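Local coordinates for iron binding protein FbpA (Mannheimia haemolytica, PDB 1Q35) that binds ferric iron in the bacterial periplasm as the solute-binding protein of what is probably an ABC-type iron uptake system, at residues N83-A86 against Q87-D90; L305-V308 against D309-K312. All blocks are in the same frame, centred on the assembly; numbering follows the deposited sequence.

Contact 1 of 2, residues N83-A86 against Q87-D90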
ATOM      1  N   ASN A  83      -8.624 -15.989 -11.008  1.00 17.20           N
ATOM      2  CA  ASN A  83      -7.321 -15.669 -10.423  1.00 16.64           C
ATOM      3  C   ASN A  83      -7.401 -14.844  -9.145  1.00 16.09           C
ATOM      4  O   ASN A  83      -6.605 -15.050  -8.232  1.00 16.23           O
ATOM      5  CB  ASN A  83      -6.449 -14.936 -11.444  1.00 16.64           C
ATOM      6  CG  ASN A  83      -5.927 -15.851 -12.536  1.00 16.87           C
ATOM      7  OD1 ASN A  83      -5.942 -17.077 -12.400  1.00 18.69           O
ATOM      8  ND2 ASN A  83      -5.455 -15.261 -13.624  1.00 16.46           N
ATOM      9  N   ILE A  84      -8.343 -13.909  -9.083  1.00 15.53           N
ATOM     10  CA  ILE A  84      -8.446 -12.982  -7.957  1.00 14.76           C
ATOM     11  C   ILE A  84      -9.615 -13.385  -7.061  1.00 15.02           C
ATOM     12  O   ILE A  84     -10.763 -13.365  -7.509  1.00 15.19           O
ATOM     13  CB  ILE A  84      -8.640 -11.527  -8.455  1.00 14.29           C
ATOM     14  CG1 ILE A  84      -7.520 -11.138  -9.430  1.00 13.71           C
ATOM     15  CG2 ILE A  84      -8.705 -10.568  -7.259  1.00 13.95           C
ATOM     16  CD1 ILE A  84      -7.682  -9.761 -10.061  1.00 13.12           C
ATOM     17  N   PRO A  85      -9.351 -13.764  -5.810  1.00 15.19           N
ATOM     18  CA  PRO A  85     -10.436 -14.065  -4.873  1.00 15.71           C
ATOM     19  C   PRO A  85     -11.404 -12.894  -4.763  1.00 15.89           C
ATOM     20  O   PRO A  85     -10.984 -11.741  -4.876  1.00 15.75           O
ATOM     21  CB  PRO A  85      -9.703 -14.298  -3.549  1.00 15.59           C
ATOM     22  CG  PRO A  85      -8.346 -14.722  -3.940  1.00 15.55           C
ATOM     23  CD  PRO A  85      -8.027 -13.959  -5.191  1.00 14.99           C
ATOM     24  N   ALA A  86     -12.682 -13.192  -4.546  1.00 16.15           N
ATOM     25  CA  ALA A  86     -13.731 -12.173  -4.545  1.00 16.12           C
ATOM     26  C   ALA A  86     -13.486 -11.038  -3.549  1.00 15.97           C
ATOM     27  O   ALA A  86     -13.864  -9.900  -3.802  1.00 16.07           O
ATOM     28  CB  ALA A  86     -15.091 -12.821  -4.281  1.00 16.23           C
ATOM     29  N   GLN A  87     -12.849 -11.347  -2.419  1.00 16.03           N
ATOM     30  CA  GLN A  87     -12.607 -10.348  -1.383  1.00 15.81           C
ATOM     31  C   GLN A  87     -11.564  -9.299  -1.776  1.00 14.93           C
ATOM     32  O   GLN A  87     -11.437  -8.286  -1.099  1.00 14.95           O
ATOM     33  CB  GLN A  87     -12.196 -11.017  -0.067  1.00 16.40           C
ATOM     34  CG  GLN A  87     -10.796 -11.619  -0.056  1.00 17.58           C
ATOM     35  CD  GLN A  87     -10.309 -11.946   1.338  1.00 19.19           C
ATOM     36  OE1 GLN A  87     -10.032 -13.104   1.644  1.00 21.11           O
ATOM     37  NE2 GLN A  87     -10.199 -10.930   2.186  1.00 19.56           N
ATOM     38  N   PHE A  88     -10.830  -9.551  -2.858  1.00 13.92           N
ATOM     39  CA  PHE A  88      -9.791  -8.634  -3.330  1.00 13.50           C
ATOM     40  C   PHE A  88     -10.143  -7.956  -4.648  1.00 13.38           C
ATOM     41  O   PHE A  88      -9.269  -7.416  -5.307  1.00 12.93           O
ATOM     42  CB  PHE A  88      -8.458  -9.378  -3.460  1.00 13.57           C
ATOM     43  CG  PHE A  88      -7.977  -9.974  -2.169  1.00 13.82           C
ATOM     44  CD1 PHE A  88      -7.878  -9.191  -1.025  1.00 14.20           C
ATOM     45  CD2 PHE A  88      -7.649 -11.317  -2.088  1.00 14.71           C
ATOM     46  CE1 PHE A  88      -7.445  -9.735   0.176  1.00 14.73           C
ATOM     47  CE2 PHE A  88      -7.213 -11.868  -0.885  1.00 15.11           C
ATOM     48  CZ  PHE A  88      -7.113 -11.072   0.244  1.00 15.29           C
ATOM     49  N   ARG A  89     -11.417  -7.976  -5.036  1.00 13.33           N
ATOM     50  CA  ARG A  89     -11.875  -7.195  -6.183  1.00 13.31           C
ATOM     51  C   ARG A  89     -13.302  -6.706  -5.970  1.00 13.07           C
ATOM     52  O   ARG A  89     -14.034  -7.216  -5.125  1.00 13.71           O
ATOM     53  CB  ARG A  89     -11.752  -7.988  -7.489  1.00 13.35           C
ATOM     54  CG  ARG A  89     -12.416  -9.355  -7.488  1.00 14.46           C
ATOM     55  CD  ARG A  89     -12.253 -10.098  -8.805  1.00 15.76           C
ATOM     56  NE  ARG A  89     -12.546 -11.521  -8.668  1.00 17.49           N
ATOM     57  CZ  ARG A  89     -13.766 -12.050  -8.616  1.00 18.51           C
ATOM     58  NH1 ARG A  89     -13.899 -13.364  -8.466  1.00 19.26           N
ATOM     59  NH2 ARG A  89     -14.854 -11.295  -8.734  1.00 18.69           N
ATOM     60  N   ASP A  90     -13.663  -5.687  -6.735  1.00 12.67           N
ATOM     61  CA  ASP A  90     -14.968  -5.051  -6.659  1.00 13.04           C
ATOM     62  C   ASP A  90     -16.070  -6.056  -6.972  1.00 13.65           C
ATOM     63  O   ASP A  90     -16.002  -6.761  -7.974  1.00 14.01           O
ATOM     64  CB  ASP A  90     -15.010  -3.925  -7.688  1.00 12.74           C
ATOM     65  CG  ASP A  90     -16.222  -3.032  -7.553  1.00 12.83           C
ATOM     66  OD1 ASP A  90     -16.430  -2.199  -8.463  1.00 13.03           O
ATOM     67  OD2 ASP A  90     -17.014  -3.083  -6.592  1.00 12.80           O
TER
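Arg89 turns its side chain back over the preceding residues and binds the carbonyl of Ile84. Its NE gives the main bond, 2.8 Å to Ile84 O with an N-H...O angle of 147°, and NH1 adds a weak one to the same oxygen. The oxygen lies near the edge of the guanidinium, 19° out of its plane, while Ala86 CA sits over one face. CG of Arg89 stands between its own backbone N and C (chi1 53°), and the extended chain beyond carries NE to the carbonyl. NH1 also makes a weak bond to Glu81 O, in helix 78-83. Among backbone groups, Phe88 N donates to Pro85 O at 3.0 Å, and Arg89 N bonds weakly to Ala86 O. Apolar contacts line the same turn: CG2 of Ile84 lies 3.9 Å from CD of Arg89 and 4.0 Å from CB of Phe88, while CB of Pro85 meets CD2 of the Phe88 ring at 3.9 Å. CG of Gln87 stands over the centre of one face of that ring. Ile84 and Phe88 also touch Val271. Pro85-Phe88 thus form a type I turn in the connection from helix 78-83 to strand 96-108, where Phe88 bonds Gly97 through the backbone.

Contact 2 of 2, residues L305-V308 against D309-K312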
ATOM      1  N   LEU A 305      -8.172  12.171   6.873  1.00  9.14           N
ATOM      2  CA  LEU A 305      -7.343  13.275   6.401  1.00 10.15           C
ATOM      3  C   LEU A 305      -7.660  14.549   7.179  1.00 10.17           C
ATOM      4  O   LEU A 305      -6.763  15.320   7.512  1.00 10.77           O
ATOM      5  CB  LEU A 305      -7.538  13.487   4.900  1.00 10.91           C
ATOM      6  CG  LEU A 305      -6.588  14.490   4.240  1.00 12.54           C
ATOM      7  CD1 LEU A 305      -5.146  14.011   4.328  1.00 13.87           C
ATOM      8  CD2 LEU A 305      -6.987  14.719   2.799  1.00 13.72           C
ATOM      9  N   LYS A 306      -8.936  14.749   7.495  1.00 10.16           N
ATOM     10  CA  LYS A 306      -9.368  15.887   8.295  1.00 10.87           C
ATOM     11  C   LYS A 306      -8.724  15.858   9.679  1.00 10.18           C
ATOM     12  O   LYS A 306      -8.271  16.888  10.178  1.00 10.61           O
ATOM     13  CB  LYS A 306     -10.892  15.887   8.403  1.00 11.54           C
ATOM     14  CG  LYS A 306     -11.507  17.086   9.083  1.00 14.16           C
ATOM     15  CD  LYS A 306     -13.030  17.022   8.978  1.00 16.81           C
ATOM     16  CE  LYS A 306     -13.709  18.223   9.608  1.00 18.86           C
ATOM     17  NZ  LYS A 306     -13.512  19.478   8.829  1.00 20.87           N
ATOM     18  N   LEU A 307      -8.663  14.683  10.305  1.00  9.33           N
ATOM     19  CA  LEU A 307      -8.033  14.576  11.617  1.00  9.30           C
ATOM     20  C   LEU A 307      -6.545  14.889  11.555  1.00  9.20           C
ATOM     21  O   LEU A 307      -6.017  15.559  12.440  1.00  9.57           O
ATOM     22  CB  LEU A 307      -8.212  13.186  12.218  1.00  9.26           C
ATOM     23  CG  LEU A 307      -9.648  12.782  12.534  1.00  9.23           C
ATOM     24  CD1 LEU A 307      -9.674  11.419  13.195  1.00  9.47           C
ATOM     25  CD2 LEU A 307     -10.354  13.805  13.410  1.00 10.21           C
ATOM     26  N   VAL A 308      -5.873  14.397  10.521  1.00  9.47           N
ATOM     27  CA  VAL A 308      -4.440  14.651  10.350  1.00  9.90           C
ATOM     28  C   VAL A 308      -4.187  16.159  10.247  1.00 10.37           C
ATOM     29  O   VAL A 308      -3.243  16.686  10.837  1.00 11.06           O
ATOM     30  CB  VAL A 308      -3.885  13.898   9.117  1.00  9.75           C
ATOM     31  CG1 VAL A 308      -2.469  14.348   8.787  1.00 10.26           C
ATOM     32  CG2 VAL A 308      -3.907  12.396   9.362  1.00  9.87           C
ATOM     33  N   ASP A 309      -5.053  16.846   9.511  1.00 11.02           N
ATOM     34  CA  ASP A 309      -4.978  18.298   9.389  1.00 11.91           C
ATOM     35  C   ASP A 309      -5.242  18.994  10.722  1.00 11.73           C
ATOM     36  O   ASP A 309      -4.516  19.920  11.086  1.00 12.23           O
ATOM     37  CB  ASP A 309      -5.960  18.800   8.330  1.00 12.95           C
ATOM     38  CG  ASP A 309      -5.904  20.301   8.159  1.00 16.33           C
ATOM     39  OD1 ASP A 309      -4.823  20.815   7.807  1.00 19.61           O
ATOM     40  OD2 ASP A 309      -6.880  21.046   8.380  1.00 20.32           O
ATOM     41  N   GLU A 310      -6.258  18.553  11.463  1.00 11.56           N
ATOM     42  CA  GLU A 310      -6.604  19.181  12.737  1.00 11.93           C
ATOM     43  C   GLU A 310      -5.463  19.096  13.741  1.00 12.13           C
ATOM     44  O   GLU A 310      -5.180  20.063  14.446  1.00 12.57           O
ATOM     45  CB  GLU A 310      -7.864  18.549  13.335  1.00 11.90           C
ATOM     46  CG  GLU A 310      -9.143  18.918  12.610  1.00 12.18           C
ATOM     47  CD  GLU A 310     -10.351  18.156  13.112  1.00 12.49           C
ATOM     48  OE1 GLU A 310     -11.380  18.189  12.414  1.00 13.97           O
ATOM     49  OE2 GLU A 310     -10.275  17.539  14.197  1.00 12.62           O
ATOM     50  N   VAL A 311      -4.791  17.949  13.804  1.00 12.05           N
ATOM     51  CA  VAL A 311      -3.698  17.780  14.762  1.00 12.18           C
ATOM     52  C   VAL A 311      -2.383  18.369  14.247  1.00 12.00           C
ATOM     53  O   VAL A 311      -1.402  18.412  14.985  1.00 12.27           O
ATOM     54  CB  VAL A 311      -3.501  16.293  15.184  1.00 12.45           C
ATOM     55  CG1 VAL A 311      -4.814  15.691  15.670  1.00 12.38           C
ATOM     56  CG2 VAL A 311      -2.903  15.460  14.068  1.00 12.92           C
ATOM     57  N   LYS A 312      -2.371  18.814  12.995  1.00 11.94           N
ATOM     58  CA  LYS A 312      -1.174  19.363  12.353  1.00 12.38           C
ATOM     59  C   LYS A 312      -0.021  18.382  12.546  1.00 12.27           C
ATOM     60  O   LYS A 312       1.042  18.714  13.085  1.00 12.77           O
ATOM     61  CB  LYS A 312      -0.848  20.770  12.879  1.00 13.01           C
ATOM     62  CG  LYS A 312      -1.920  21.811  12.545  1.00 14.28           C
ATOM     63  CD  LYS A 312      -1.994  22.101  11.048  1.00 17.19           C
ATOM     64  CE  LYS A 312      -2.969  23.227  10.722  1.00 18.72           C
ATOM     65  NZ  LYS A 312      -4.367  22.738  10.550  1.00 19.95           N
TER
HETATM   66  O   HOH W   1     -11.433  20.239  10.493  1.00 22.67           O
HETATM   67  O   HOH W   2      -9.222  19.776   8.940  1.00 32.83           O
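Lys306 and Glu310, one helical turn apart, lean obliquely across each other, the lysine exposed and the glutamate on the flank towards helix 141-168. The lysine leaves with CG opposite its backbone N (chi1 -174°) and runs straight until a bend at chi4; its CG and CE flank one carboxylate oxygen, CG lying 3.5 Å from Glu310 OE1. The charged ends stay 4.4 Å apart, NZ to OE1, and are joined by a water that accepts from NZ and donates to OE1. The other oxygen, OE2, lies 3.8 Å from Leu307 CD2 and is paired directly with Lys160 in a salt bridge. A second water donates to Asp309 OD2 and to Lys306 O. Both methyls of Val311 pack on the Leu307 carbonyl, to which its own N bonds. At the C-terminal end Lys312 folds back, and its NZ bonds Asp309 O at 2.9 Å, on the face of that carbonyl opposite Lys312 N, with a weak salt-bridge contact to OD1. Lys312 has positive phi (51°) and ends the helix in a Schellman motif. On the inner side Leu307, Val308 and Val311 pack against helix 141-168, meeting Leu163, Phe147 and Glu164 respectively, while Lys167 of that helix binds the carbonyls of Val311 and Lys312.

Overall arrangement
The two contacts lie far apart, with centres about 32 Å from each other and nearest atoms about 22 Å apart, and share no helix or strand. Contact 1 is a surface turn between helix 78-83 and strand 96-108, shaped by one arginine and backbone bonds. Contact 2 is partly buried and regular: i to i+4 backbone bonds run along helix 301-311, valines and a leucine face helix 141-168, exposed Lys306, Asp309 and Lys312 carry charge, and Glu310 pairs with Lys160. Contact 1 lies away from the iron-binding tyrosines, whereas in contact 2 the side chain of Val308 is about 11 Å from that of Tyr142, which binds ferric iron but has none bound here.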